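Local coordinates for soluble lytic murein transglycosylase (Pseudomonas aeruginosa, PDB 5OHU), which turns over cell-wall peptidoglycan by exolytic and endolytic cleavage, acting as a lytic transglycosylase of the Slt family, at residues S225-F230 / L260-S265; R233-A238 / A266-S271; A477-L482 / W495-T500; T517-L522 / V549-G554. One frame throughout, in Å; residues are numbered along the deposited sequence.

Contact 1: S225-F230 / L260-S265; sequences SQTGRF and LDYYSS
The phenol of Y263 runs into the turn formed by 225-230 and marks the tight part of this contact. Its OH lies 3.3 Å from T227 CA and 3.5 Å from F230 CB, while Y263 CE1 comes within 3.5 Å of F230 O. Packing is not the whole reason for this depth: the hydroxyl is hydrogen-bonded to L224 O, just ahead of the segment, which pins the far end of the buried ring. Y263 has CG beside the backbone N (chi1 -78°) and its neighbour Y262 has CG anti to the N (chi1 -179°), which sends the two rings to different parts of the loop, with Y262 CD1 still over one face of the Y263 ring. The receiving element is a short 3-10 segment, 227-229, preceded by an inverse gamma turn centred on Q226; it belongs to the loop between helices 208-219 and 235-251, and it meets the C-terminal part of helix 253-263 in the all-helical portion of this Slt70-like chain. The outer side is open to solvent. There T227 CG2 makes a CH-pi contact with the exposed Y262 ring, 3.8 Å from its centroid and 20° off the normal. No direct hydrogen bond joins the two segments; a water bridges T227 OG1 (2.6 Å) and Y262 OH (2.8 Å).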
loop_
_atom_site.group_PDB
_atom_site.type_symbol
_atom_site.label_atom_id
_atom_site.label_comp_id
_atom_site.label_asym_id
_atom_site.label_seq_id
_atom_site.Cartn_x
_atom_site.Cartn_y
_atom_site.Cartn_z
ATOM N N SER A 225 -10.434 24.966 21.489
ATOM C CA SER A 225 -11.486 25.978 21.501
ATOM C C SER A 225 -11.351 26.916 22.684
ATOM O O SER A 225 -11.878 28.034 22.648
ATOM C CB SER A 225 -12.866 25.309 21.545
ATOM O OG SER A 225 -13.105 24.564 20.368
ATOM N N GLN A 226 -10.712 26.456 23.763
ATOM C CA GLN A 226 -10.480 27.271 24.951
ATOM C C GLN A 226 -9.224 28.118 24.730
ATOM O O GLN A 226 -8.178 27.908 25.341
ATOM C CB GLN A 226 -10.336 26.396 26.185
ATOM C CG GLN A 226 -11.559 25.552 26.543
ATOM C CD GLN A 226 -11.265 24.603 27.707
ATOM O OE1 GLN A 226 -11.390 23.391 27.580
ATOM N NE2 GLN A 226 -10.863 25.158 28.834
ATOM N N THR A 227 -9.355 29.098 23.831
ATOM C CA THR A 227 -8.203 29.879 23.394
ATOM C C THR A 227 -7.525 30.571 24.568
ATOM O O THR A 227 -6.291 30.650 24.627
ATOM C CB THR A 227 -8.634 30.900 22.342
ATOM O OG1 THR A 227 -9.820 31.583 22.783
ATOM C CG2 THR A 227 -8.918 30.199 21.026
ATOM N N GLY A 228 -8.314 31.039 25.538
ATOM C CA GLY A 228 -7.745 31.640 26.733
ATOM C C GLY A 228 -6.753 30.755 27.464
ATOM O O GLY A 228 -5.873 31.270 28.165
ATOM N N ARG A 229 -6.874 29.434 27.326
ATOM C CA ARG A 229 -6.008 28.509 28.038
ATOM C C ARG A 229 -4.721 28.211 27.279
ATOM O O ARG A 229 -3.755 27.736 27.882
ATOM C CB ARG A 229 -6.765 27.199 28.318
ATOM C CG ARG A 229 -6.269 26.384 29.510
ATOM C CD ARG A 229 -5.318 25.275 29.066
ATOM N NE ARG A 229 -4.547 24.674 30.161
ATOM C CZ ARG A 229 -3.372 25.130 30.593
ATOM N NH1 ARG A 229 -2.838 26.211 30.039
ATOM N NH2 ARG A 229 -2.730 24.507 31.579
ATOM N N PHE A 230 -4.681 28.481 25.975
ATOM C CA PHE A 230 -3.502 28.133 25.193
ATOM C C PHE A 230 -2.814 29.388 24.672
ATOM O O PHE A 230 -2.475 29.470 23.494
ATOM C CB PHE A 230 -3.900 27.190 24.055
ATOM C CG PHE A 230 -4.425 25.868 24.538
ATOM C CD1 PHE A 230 -3.555 24.813 24.809
ATOM C CD2 PHE A 230 -5.772 25.693 24.777
ATOM C CE1 PHE A 230 -4.026 23.607 25.265
ATOM C CE2 PHE A 230 -6.256 24.482 25.239
ATOM C CZ PHE A 230 -5.383 23.436 25.483
ATOM N N LEU A 260 -6.780 28.230 13.845
ATOM C CA LEU A 260 -5.560 28.750 13.234
ATOM C C LEU A 260 -5.653 30.256 13.056
ATOM O O LEU A 260 -4.703 30.984 13.365
ATOM C CB LEU A 260 -5.310 28.070 11.888
ATOM C CG LEU A 260 -4.113 28.622 11.112
ATOM C CD1 LEU A 260 -2.829 28.402 11.901
ATOM C CD2 LEU A 260 -4.001 27.989 9.716
ATOM N N ASP A 261 -6.821 30.749 12.622
ATOM C CA ASP A 261 -6.970 32.184 12.410
ATOM C C ASP A 261 -6.851 32.943 13.723
ATOM O O ASP A 261 -6.365 34.079 13.740
ATOM C CB ASP A 261 -8.302 32.482 11.705
ATOM C CG ASP A 261 -8.315 31.988 10.264
ATOM O OD1 ASP A 261 -7.215 31.735 9.718
ATOM O OD2 ASP A 261 -9.411 31.852 9.674
ATOM N N TYR A 262 -7.269 32.336 14.834
ATOM C CA TYR A 262 -7.038 32.955 16.132
ATOM C C TYR A 262 -5.583 32.810 16.576
ATOM O O TYR A 262 -4.975 33.773 17.048
ATOM C CB TYR A 262 -7.957 32.345 17.192
ATOM C CG TYR A 262 -7.754 32.983 18.546
ATOM C CD1 TYR A 262 -6.735 32.541 19.405
ATOM C CD2 TYR A 262 -8.601 34.005 18.985
ATOM C CE1 TYR A 262 -6.533 33.137 20.635
ATOM C CE2 TYR A 262 -8.427 34.591 20.220
ATOM C CZ TYR A 262 -7.387 34.149 21.036
ATOM O OH TYR A 262 -7.205 34.731 22.259
ATOM N N TYR A 263 -5.023 31.596 16.481
ATOM C CA TYR A 263 -3.734 31.311 17.113
ATOM C C TYR A 263 -2.552 31.874 16.335
ATOM O O TYR A 263 -1.487 32.084 16.929
ATOM C CB TYR A 263 -3.537 29.795 17.284
ATOM C CG TYR A 263 -4.310 29.209 18.449
ATOM C CD1 TYR A 263 -4.039 29.606 19.751
ATOM C CD2 TYR A 263 -5.323 28.283 18.238
ATOM C CE1 TYR A 263 -4.741 29.081 20.816
ATOM C CE2 TYR A 263 -6.052 27.754 19.301
ATOM C CZ TYR A 263 -5.747 28.153 20.586
ATOM O OH TYR A 263 -6.447 27.646 21.645
ATOM N N SER A 264 -2.712 32.105 15.028
ATOM C CA SER A 264 -1.575 32.484 14.193
ATOM C C SER A 264 -0.856 33.713 14.744
ATOM O O SER A 264 0.377 33.757 14.767
ATOM C CB SER A 264 -2.045 32.726 12.759
ATOM O OG SER A 264 -0.935 32.856 11.889
ATOM N N SER A 265 -1.602 34.696 15.233
ATOM C CA SER A 265 -1.030 35.938 15.728
ATOM C C SER A 265 -0.765 35.916 17.226
ATOM O O SER A 265 -0.220 36.887 17.762
ATOM C CB SER A 265 -1.956 37.116 15.404
ATOM O OG SER A 265 -3.015 37.197 16.346
HETATM O O HOH W 1 -9.246 33.869 23.941
#

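Contact 2: R233-A238 / A266-S271; sequences RDHATA and ALPFSS. With PO4 (phosphate ion), chain G.
P268 and A238 meet where the N-terminus of helix 235-251, capped by D234, packs on an inverse gamma turn centred on P268. Van der Waals contacts are spread along this face. P268 CG sits 3.6 Å from D234 O and also near H235 CD2, and the F269 ring turns its edge to the helix, with CE1 3.3 Å from A238 O. The apolar part is A238 CB against F269 CD1 at 3.9 Å, with L267 CB and P268 CD a little farther off. The T237 and L267 side chains cross at about a right angle, with T237 CG2 4.1 Å from L267 CD2.

The polar approach across the segments is no hydrogen bond: the R233 side chain bends at chi3 (71°), and A266 O lies over the centre of one face of its guanidinium, 3.3 Å from R233 CZ. R233 NH2 finds a hydrogen-bond acceptor in S265 O.

Capping bonds fix the helix start. D234 OD1 takes T237 N at 2.6 Å, the N-H pointing at it with an angle of 168°, and also T237 OG1, on the syn side but well out of the carboxylate plane; OD2 is held by Q232. S270 occupies the N-cap position of helix 271-287, and its OG donates to O4 of a phosphate, probably from the crystallisation liquor, at 2.8 Å.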
loop_
_atom_site.group_PDB
_atom_site.type_symbol
_atom_site.label_atom_id
_atom_site.label_comp_id
_atom_site.label_asym_id
_atom_site.label_seq_id
_atom_site.Cartn_x
_atom_site.Cartn_y
_atom_site.Cartn_z
ATOM N N ARG A 233 3.026 32.615 25.244
ATOM C CA ARG A 233 3.775 32.829 23.999
ATOM C C ARG A 233 5.160 32.184 24.077
ATOM O O ARG A 233 6.193 32.855 24.113
ATOM C CB ARG A 233 3.903 34.314 23.685
ATOM C CG ARG A 233 2.627 35.108 23.717
ATOM C CD ARG A 233 2.834 36.486 23.062
ATOM N NE ARG A 233 2.986 36.391 21.607
ATOM C CZ ARG A 233 2.183 36.982 20.721
ATOM N NH1 ARG A 233 1.172 37.738 21.133
ATOM N NH2 ARG A 233 2.399 36.828 19.420
ATOM N N ASP A 234 5.177 30.851 24.080
ATOM C CA ASP A 234 6.424 30.101 24.005
ATOM C C ASP A 234 6.300 29.017 22.941
ATOM O O ASP A 234 5.200 28.689 22.483
ATOM C CB ASP A 234 6.817 29.504 25.372
ATOM C CG ASP A 234 5.764 28.560 25.944
ATOM O OD1 ASP A 234 5.246 27.690 25.214
ATOM O OD2 ASP A 234 5.463 28.682 27.145
ATOM N N HIS A 235 7.449 28.457 22.543
ATOM C CA HIS A 235 7.461 27.457 21.483
ATOM C C HIS A 235 6.757 26.176 21.913
ATOM O O HIS A 235 6.156 25.486 21.084
ATOM C CB HIS A 235 8.906 27.177 21.066
ATOM C CG HIS A 235 9.639 28.390 20.567
ATOM N ND1 HIS A 235 11.010 28.519 20.648
ATOM C CD2 HIS A 235 9.190 29.522 19.975
ATOM C CE1 HIS A 235 11.373 29.681 20.131
ATOM N NE2 HIS A 235 10.287 30.309 19.718
ATOM N N ALA A 236 6.839 25.835 23.199
ATOM C CA ALA A 236 6.167 24.638 23.680
ATOM C C ALA A 236 4.665 24.737 23.442
ATOM O O ALA A 236 4.048 23.826 22.878
ATOM C CB ALA A 236 6.469 24.425 25.166
ATOM N N THR A 237 4.068 25.859 23.839
ATOM C CA THR A 237 2.639 26.042 23.642
ATOM C C THR A 237 2.288 26.046 22.155
ATOM O O THR A 237 1.270 25.470 21.747
ATOM C CB THR A 237 2.199 27.322 24.348
ATOM O OG1 THR A 237 2.525 27.205 25.747
ATOM C CG2 THR A 237 0.702 27.552 24.205
ATOM N N ALA A 238 3.150 26.631 21.321
ATOM C CA ALA A 238 2.918 26.589 19.882
ATOM C C ALA A 238 2.992 25.171 19.343
ATOM O O ALA A 238 2.240 24.821 18.430
ATOM C CB ALA A 238 3.929 27.475 19.145
ATOM N N ALA A 266 -1.135 34.845 17.916
ATOM C CA ALA A 266 -0.984 34.795 19.354
ATOM C C ALA A 266 0.194 33.948 19.817
ATOM O O ALA A 266 0.602 34.077 20.974
ATOM C CB ALA A 266 -2.281 34.274 20.000
ATOM N N LEU A 267 0.756 33.098 18.954
ATOM C CA LEU A 267 1.722 32.093 19.373
ATOM C C LEU A 267 2.889 32.046 18.396
ATOM O O LEU A 267 2.688 32.185 17.184
ATOM C CB LEU A 267 1.073 30.709 19.463
ATOM C CG LEU A 267 0.020 30.571 20.560
ATOM C CD1 LEU A 267 -0.552 29.156 20.584
ATOM C CD2 LEU A 267 0.622 30.941 21.910
ATOM N N PRO A 268 4.001 31.862 18.844
ATOM C CA PRO A 268 5.192 31.934 17.975
ATOM C C PRO A 268 5.437 30.648 17.195
ATOM O O PRO A 268 6.423 29.931 17.393
ATOM C CB PRO A 268 6.307 32.217 18.983
ATOM C CG PRO A 268 5.867 31.422 20.192
ATOM C CD PRO A 268 4.370 31.673 20.260
ATOM N N PHE A 269 4.524 30.334 16.285
ATOM C CA PHE A 269 4.743 29.214 15.383
ATOM C C PHE A 269 5.985 29.459 14.542
ATOM O O PHE A 269 6.202 30.563 14.046
ATOM C CB PHE A 269 3.546 29.035 14.444
ATOM C CG PHE A 269 2.278 28.671 15.131
ATOM C CD1 PHE A 269 2.125 27.430 15.718
ATOM C CD2 PHE A 269 1.212 29.554 15.147
ATOM C CE1 PHE A 269 0.938 27.081 16.338
ATOM C CE2 PHE A 269 0.021 29.217 15.770
ATOM C CZ PHE A 269 -0.117 27.978 16.361
ATOM N N SER A 270 6.792 28.418 14.361
ATOM C CA SER A 270 7.853 28.497 13.369
ATOM C C SER A 270 7.252 28.531 11.968
ATOM O O SER A 270 6.114 28.110 11.740
ATOM C CB SER A 270 8.822 27.316 13.488
ATOM O OG SER A 270 8.204 26.081 13.164
ATOM N N SER A 271 8.032 29.059 11.026
ATOM C CA SER A 271 7.590 29.083 9.638
ATOM C C SER A 271 7.237 27.685 9.141
ATOM O O SER A 271 6.304 27.525 8.343
ATOM C CB SER A 271 8.674 29.714 8.765
ATOM O OG SER A 271 8.106 30.583 7.800
HETATM P P PO4 G . 9.310 22.330 14.451
HETATM O O1 PO4 G . 8.741 22.150 15.840
HETATM O O2 PO4 G . 8.358 21.737 13.439
HETATM O O3 PO4 G . 10.646 21.627 14.366
HETATM O O4 PO4 G . 9.489 23.802 14.161
#

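Contact 3: A477-L482 / W495-T500; sequences AHRATL and WIFAIT. With PO4 (phosphate ion), chain I; PO4 (phosphate ion), chain H.
L482 and F497 form the centre of this contact: one methyl, L482 CD1, stands almost squarely over the phenyl face, 3.4 Å from the ring centroid and only 9° off the normal, a close CH-pi arrangement. L482 CB adds to it, 3.4 Å from F497 CE1 at the rim. Having CG beside the backbone N (chi1 -78°) is what brings the F497 ring across to the other helix. R479 adds an oblique contact, its CA 3.8 Å from F497 CZ, and the other methyl of L482, CD2, lies 4.2 Å from I496 CG1.

Around this shell, polar groups settle the helices themselves. T500 OG1 donates to I496 O at 2.8 Å, and T500 N reaches the same oxygen from the opposite face of its plane. At the N-cap position of helix 479-488, H478 is held between two phosphates, probably from the crystallisation liquor. Its NE2 donates to O2 of one at 3.0 Å; ND1 faces the other at a distance too short to be relied on.

The contact joins the successive helices 479-488 and 493-504 in the helical bundle of the lysozyme-like domain. Farther out, two more helices pack around them: 547-564 flanks the pair, with I551 against L482 and A555 against I496, and 605-624 brings Y621 to the F497 ring.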
loop_
_atom_site.group_PDB
_atom_site.type_symbol
_atom_site.label_atom_id
_atom_site.label_comp_id
_atom_site.label_asym_id
_atom_site.label_seq_id
_atom_site.Cartn_x
_atom_site.Cartn_y
_atom_site.Cartn_z
ATOM N N ALA A 477 -10.556 -17.582 -15.498
ATOM C CA ALA A 477 -10.959 -18.776 -14.763
ATOM C C ALA A 477 -12.393 -18.641 -14.256
ATOM O O ALA A 477 -12.839 -17.555 -13.884
ATOM C CB ALA A 477 -10.011 -19.033 -13.591
ATOM N N HIS A 478 -13.114 -19.764 -14.238
ATOM C CA HIS A 478 -14.492 -19.828 -13.751
ATOM C C HIS A 478 -15.431 -18.994 -14.608
ATOM O O HIS A 478 -16.467 -18.516 -14.131
ATOM C CB HIS A 478 -14.578 -19.414 -12.279
ATOM C CG HIS A 478 -13.562 -20.103 -11.426
ATOM N ND1 HIS A 478 -13.692 -21.419 -11.035
ATOM C CD2 HIS A 478 -12.381 -19.675 -10.922
ATOM C CE1 HIS A 478 -12.644 -21.767 -10.312
ATOM N NE2 HIS A 478 -11.832 -20.727 -10.231
ATOM N N ARG A 479 -15.065 -18.873 -15.887
ATOM C CA ARG A 479 -15.815 -18.090 -16.859
ATOM C C ARG A 479 -17.292 -18.475 -16.915
ATOM O O ARG A 479 -18.166 -17.599 -16.982
ATOM C CB ARG A 479 -15.170 -18.271 -18.233
ATOM C CG ARG A 479 -15.917 -17.613 -19.376
ATOM C CD ARG A 479 -15.152 -17.798 -20.680
ATOM N NE ARG A 479 -15.855 -17.185 -21.799
ATOM C CZ ARG A 479 -15.277 -16.847 -22.945
ATOM N NH1 ARG A 479 -13.975 -17.054 -23.117
ATOM N NH2 ARG A 479 -15.999 -16.295 -23.914
ATOM N N ALA A 480 -17.592 -19.778 -16.927
ATOM C CA ALA A 480 -18.967 -20.215 -17.153
ATOM C C ALA A 480 -19.878 -19.760 -16.020
ATOM O O ALA A 480 -20.973 -19.241 -16.260
ATOM C CB ALA A 480 -19.021 -21.740 -17.322
ATOM N N THR A 481 -19.436 -19.943 -14.773
ATOM C CA THR A 481 -20.204 -19.460 -13.631
ATOM C C THR A 481 -20.255 -17.931 -13.585
ATOM O O THR A 481 -21.291 -17.357 -13.233
ATOM C CB THR A 481 -19.616 -20.006 -12.329
ATOM O OG1 THR A 481 -19.565 -21.439 -12.394
ATOM C CG2 THR A 481 -20.478 -19.581 -11.134
ATOM N N LEU A 482 -19.155 -17.250 -13.926
ATOM C CA LEU A 482 -19.182 -15.787 -13.921
ATOM C C LEU A 482 -20.231 -15.241 -14.888
ATOM O O LEU A 482 -21.005 -14.340 -14.533
ATOM C CB LEU A 482 -17.802 -15.230 -14.252
ATOM C CG LEU A 482 -16.718 -15.290 -13.164
ATOM C CD1 LEU A 482 -15.469 -14.580 -13.614
ATOM C CD2 LEU A 482 -17.196 -14.573 -11.925
ATOM N N TRP A 495 -18.246 -6.656 -16.007
ATOM C CA TRP A 495 -18.109 -5.967 -14.732
ATOM C C TRP A 495 -17.735 -6.941 -13.620
ATOM O O TRP A 495 -16.866 -6.643 -12.793
ATOM C CB TRP A 495 -19.406 -5.232 -14.404
ATOM C CG TRP A 495 -19.290 -4.266 -13.258
ATOM C CD1 TRP A 495 -18.206 -3.478 -12.934
ATOM C CD2 TRP A 495 -20.290 -4.000 -12.269
ATOM N NE1 TRP A 495 -18.488 -2.728 -11.808
ATOM C CE2 TRP A 495 -19.758 -3.031 -11.381
ATOM C CE3 TRP A 495 -21.590 -4.481 -12.049
ATOM C CZ2 TRP A 495 -20.482 -2.541 -10.287
ATOM C CZ3 TRP A 495 -22.317 -3.989 -10.963
ATOM C CH2 TRP A 495 -21.761 -3.022 -10.102
ATOM N N ILE A 496 -18.349 -8.126 -13.603
ATOM C CA ILE A 496 -18.060 -9.058 -12.526
ATOM C C ILE A 496 -16.658 -9.663 -12.681
ATOM O O ILE A 496 -15.960 -9.885 -11.683
ATOM C CB ILE A 496 -19.172 -10.119 -12.455
ATOM C CG1 ILE A 496 -19.101 -10.899 -11.154
ATOM C CG2 ILE A 496 -19.082 -11.092 -13.604
ATOM C CD1 ILE A 496 -20.271 -11.849 -10.987
ATOM N N PHE A 497 -16.216 -9.937 -13.909
ATOM C CA PHE A 497 -14.815 -10.286 -14.124
ATOM C C PHE A 497 -13.897 -9.180 -13.610
ATOM O O PHE A 497 -12.895 -9.452 -12.939
ATOM C CB PHE A 497 -14.540 -10.522 -15.609
ATOM C CG PHE A 497 -14.989 -11.852 -16.117
ATOM C CD1 PHE A 497 -16.324 -12.085 -16.397
ATOM C CD2 PHE A 497 -14.071 -12.860 -16.358
ATOM C CE1 PHE A 497 -16.742 -13.304 -16.879
ATOM C CE2 PHE A 497 -14.482 -14.083 -16.851
ATOM C CZ PHE A 497 -15.821 -14.303 -17.111
ATOM N N ALA A 498 -14.232 -7.919 -13.927
ATOM C CA ALA A 498 -13.438 -6.782 -13.470
ATOM C C ALA A 498 -13.381 -6.702 -11.948
ATOM O O ALA A 498 -12.310 -6.497 -11.370
ATOM C CB ALA A 498 -14.003 -5.479 -14.041
ATOM N N ILE A 499 -14.528 -6.835 -11.281
ATOM C CA ILE A 499 -14.542 -6.760 -9.828
ATOM C C ILE A 499 -13.707 -7.893 -9.252
ATOM O O ILE A 499 -12.922 -7.702 -8.315
ATOM C CB ILE A 499 -15.997 -6.793 -9.317
ATOM C CG1 ILE A 499 -16.709 -5.471 -9.625
ATOM C CG2 ILE A 499 -16.067 -7.191 -7.827
ATOM C CD1 ILE A 499 -16.460 -4.362 -8.610
ATOM N N THR A 500 -13.838 -9.084 -9.832
ATOM C CA THR A 500 -13.048 -10.218 -9.374
ATOM C C THR A 500 -11.562 -9.981 -9.605
ATOM O O THR A 500 -10.739 -10.245 -8.723
ATOM C CB THR A 500 -13.516 -11.476 -10.094
ATOM O OG1 THR A 500 -14.888 -11.699 -9.769
ATOM C CG2 THR A 500 -12.695 -12.673 -9.679
HETATM P P PO4 I . -16.253 -23.433 -12.521
HETATM O O1 PO4 I . -17.202 -24.543 -12.136
HETATM O O2 PO4 I . -15.055 -24.023 -13.232
HETATM O O3 PO4 I . -15.788 -22.742 -11.261
HETATM O O4 PO4 I . -16.954 -22.448 -13.430
HETATM P P PO4 H . -8.323 -20.347 -8.848
HETATM O O1 PO4 H . -8.999 -21.663 -8.553
HETATM O O2 PO4 H . -9.373 -19.338 -9.245
HETATM O O3 PO4 H . -7.565 -19.876 -7.627
HETATM O O4 PO4 H . -7.343 -20.523 -9.981
#

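Contact 4: T517-L522 / V549-G554; sequences TGLMQL and VNIRLG
The carboxamide of N550 abuts the backbone of the turn G518-Q521 and uses both ends of its amide, OD1 on M520 N within the turn and ND2 on T517 O just ahead of it. N550 OD1 accepts M520 N at 2.6 Å with an N-H...O angle of 143°, and N550 ND2 donates to T517 O at 3.0 Å. L519 N is nearly as close to OD1, but its angle is too poor for a bond. With CG anti to the backbone N (chi1 -161°), the amide is projected away from its helix into the loop. Its ND2 is also hydrogen-bonded to L544 O, while T517 O is approached from its opposite face by L522 N, so each of these buried groups has two partners. The backbone of G518 passes 3.4 Å from ND2 at its CA, a proximity that the absence of a side chain there permits.

The turn is the GLMQ signature of family 1 lytic transglycosylases, folded as a type I beta turn in the lysozyme-like domain. M520 O is bonded to Y576 and L519 O to S504, and Q521 packs on E503, which ties GLMQ to the family's ES and AYNAG signatures.

Apolar groups complete the interface with helix 547-564. M520 SD lies 3.5 Å from G554 CA, where glycine lets the sulfur come close to the helix backbone. L522 CD1 meets L553 CB at 3.7 Å, and L519 CD1 meets I551 CD1 at 3.8 Å.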
loop_
_atom_site.group_PDB
_atom_site.type_symbol
_atom_site.label_atom_id
_atom_site.label_comp_id
_atom_site.label_asym_id
_atom_site.label_seq_id
_atom_site.Cartn_x
_atom_site.Cartn_y
_atom_site.Cartn_z
ATOM N N THR A 517 -12.982 -12.855 1.996
ATOM C CA THR A 517 -12.628 -14.199 1.561
ATOM C C THR A 517 -13.056 -14.442 0.124
ATOM O O THR A 517 -14.201 -14.161 -0.241
ATOM C CB THR A 517 -13.292 -15.241 2.463
ATOM O OG1 THR A 517 -13.035 -14.915 3.832
ATOM C CG2 THR A 517 -12.752 -16.622 2.163
ATOM N N GLY A 518 -12.143 -14.976 -0.678
ATOM C CA GLY A 518 -12.482 -15.601 -1.942
ATOM C C GLY A 518 -12.326 -14.682 -3.140
ATOM O O GLY A 518 -11.749 -13.591 -3.068
ATOM N N LEU A 519 -12.863 -15.164 -4.275
ATOM C CA LEU A 519 -12.719 -14.457 -5.552
ATOM C C LEU A 519 -13.222 -13.024 -5.468
ATOM O O LEU A 519 -12.631 -12.114 -6.061
ATOM C CB LEU A 519 -13.468 -15.205 -6.654
ATOM C CG LEU A 519 -12.781 -16.503 -7.077
ATOM C CD1 LEU A 519 -13.682 -17.340 -7.977
ATOM C CD2 LEU A 519 -11.430 -16.212 -7.760
ATOM N N MET A 520 -14.308 -12.808 -4.735
ATOM C CA MET A 520 -14.964 -11.516 -4.673
ATOM C C MET A 520 -14.847 -10.872 -3.294
ATOM O O MET A 520 -15.460 -9.821 -3.060
ATOM C CB MET A 520 -16.417 -11.692 -5.122
ATOM C CG MET A 520 -16.502 -11.850 -6.635
ATOM S SD MET A 520 -18.208 -11.940 -7.258
ATOM C CE MET A 520 -18.406 -10.179 -7.682
ATOM N N GLN A 521 -14.024 -11.448 -2.403
ATOM C CA GLN A 521 -13.591 -10.811 -1.153
ATOM C C GLN A 521 -14.795 -10.418 -0.296
ATOM O O GLN A 521 -14.981 -9.262 0.090
ATOM C CB GLN A 521 -12.684 -9.596 -1.435
ATOM C CG GLN A 521 -11.294 -9.974 -1.924
ATOM C CD GLN A 521 -10.485 -10.682 -0.834
ATOM O OE1 GLN A 521 -9.758 -10.044 -0.066
ATOM N NE2 GLN A 521 -10.626 -12.005 -0.757
ATOM N N LEU A 522 -15.632 -11.405 -0.031
ATOM C CA LEU A 522 -16.844 -11.180 0.732
ATOM C C LEU A 522 -16.550 -11.247 2.222
ATOM O O LEU A 522 -15.835 -12.141 2.690
ATOM C CB LEU A 522 -17.909 -12.217 0.373
ATOM C CG LEU A 522 -18.345 -12.257 -1.091
ATOM C CD1 LEU A 522 -19.349 -13.401 -1.323
ATOM C CD2 LEU A 522 -18.930 -10.903 -1.480
ATOM N N VAL A 549 -19.516 -20.910 -5.045
ATOM C CA VAL A 549 -20.270 -20.321 -3.940
ATOM C C VAL A 549 -19.927 -18.843 -3.798
ATOM O O VAL A 549 -20.806 -18.001 -3.570
ATOM C CB VAL A 549 -20.000 -21.085 -2.629
ATOM C CG1 VAL A 549 -20.675 -20.381 -1.461
ATOM C CG2 VAL A 549 -20.469 -22.543 -2.734
ATOM N N ASN A 550 -18.644 -18.509 -3.938
ATOM C CA ASN A 550 -18.215 -17.119 -3.857
ATOM C C ASN A 550 -18.860 -16.276 -4.954
ATOM O O ASN A 550 -19.383 -15.181 -4.697
ATOM C CB ASN A 550 -16.697 -17.050 -3.965
ATOM C CG ASN A 550 -16.143 -15.756 -3.444
ATOM O OD1 ASN A 550 -15.950 -14.795 -4.201
ATOM N ND2 ASN A 550 -15.857 -15.722 -2.140
ATOM N N ILE A 551 -18.818 -16.771 -6.191
ATOM C CA ILE A 551 -19.343 -16.016 -7.323
ATOM C C ILE A 551 -20.850 -15.834 -7.204
ATOM O O ILE A 551 -21.388 -14.768 -7.525
ATOM C CB ILE A 551 -18.962 -16.717 -8.634
ATOM C CG1 ILE A 551 -17.444 -16.693 -8.798
ATOM C CG2 ILE A 551 -19.681 -16.057 -9.824
ATOM C CD1 ILE A 551 -16.956 -17.546 -9.977
ATOM N N ARG A 552 -21.559 -16.865 -6.740
ATOM C CA ARG A 552 -23.010 -16.763 -6.637
ATOM C C ARG A 552 -23.415 -15.706 -5.619
ATOM O O ARG A 552 -24.292 -14.875 -5.888
ATOM C CB ARG A 552 -23.608 -18.117 -6.268
ATOM C CG ARG A 552 -23.629 -19.102 -7.416
ATOM C CD ARG A 552 -23.954 -20.489 -6.926
ATOM N NE ARG A 552 -25.351 -20.610 -6.554
ATOM C CZ ARG A 552 -25.851 -21.642 -5.885
ATOM N NH1 ARG A 552 -25.052 -22.635 -5.505
ATOM N NH2 ARG A 552 -27.147 -21.675 -5.591
ATOM N N LEU A 553 -22.796 -15.731 -4.436
ATOM C CA LEU A 553 -23.067 -14.703 -3.435
ATOM C C LEU A 553 -22.484 -13.361 -3.833
ATOM O O LEU A 553 -23.114 -12.325 -3.602
ATOM C CB LEU A 553 -22.533 -15.129 -2.070
ATOM C CG LEU A 553 -23.218 -16.415 -1.602
ATOM C CD1 LEU A 553 -22.564 -17.039 -0.351
ATOM C CD2 LEU A 553 -24.679 -16.095 -1.330
ATOM N N GLY A 554 -21.293 -13.349 -4.429
ATOM C CA GLY A 554 -20.706 -12.078 -4.825
ATOM C C GLY A 554 -21.499 -11.385 -5.923
ATOM O O GLY A 554 -21.672 -10.162 -5.900
#

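Overall arrangement
The four contacts form two pairs far apart in space, the centres of one 52 to 58 Å from those of the other. Contacts 1 and 2, with centres about 11 Å apart, interleave along the sequence and touch: F230 O lies 3.5 Å from L267 CD1, and Y263 O 3.4 Å from F269 CE2. Contacts 3 and 4 lie about 10 Å apart, in series, joined by M520 CG at 3.5 Å from T500 OG1 and L482 CD2 at 3.6 Å from I551 CD1. Contact 4 carries the GLMQ signature of the transglycosylase domain; the L519 side chain lies about 4 Å from a phosphate, probably from the crystallisation liquor. Contacts 1 and 2 are remote from that domain, their nearest atoms about 39 to 43 Å from contacts 3 and 4.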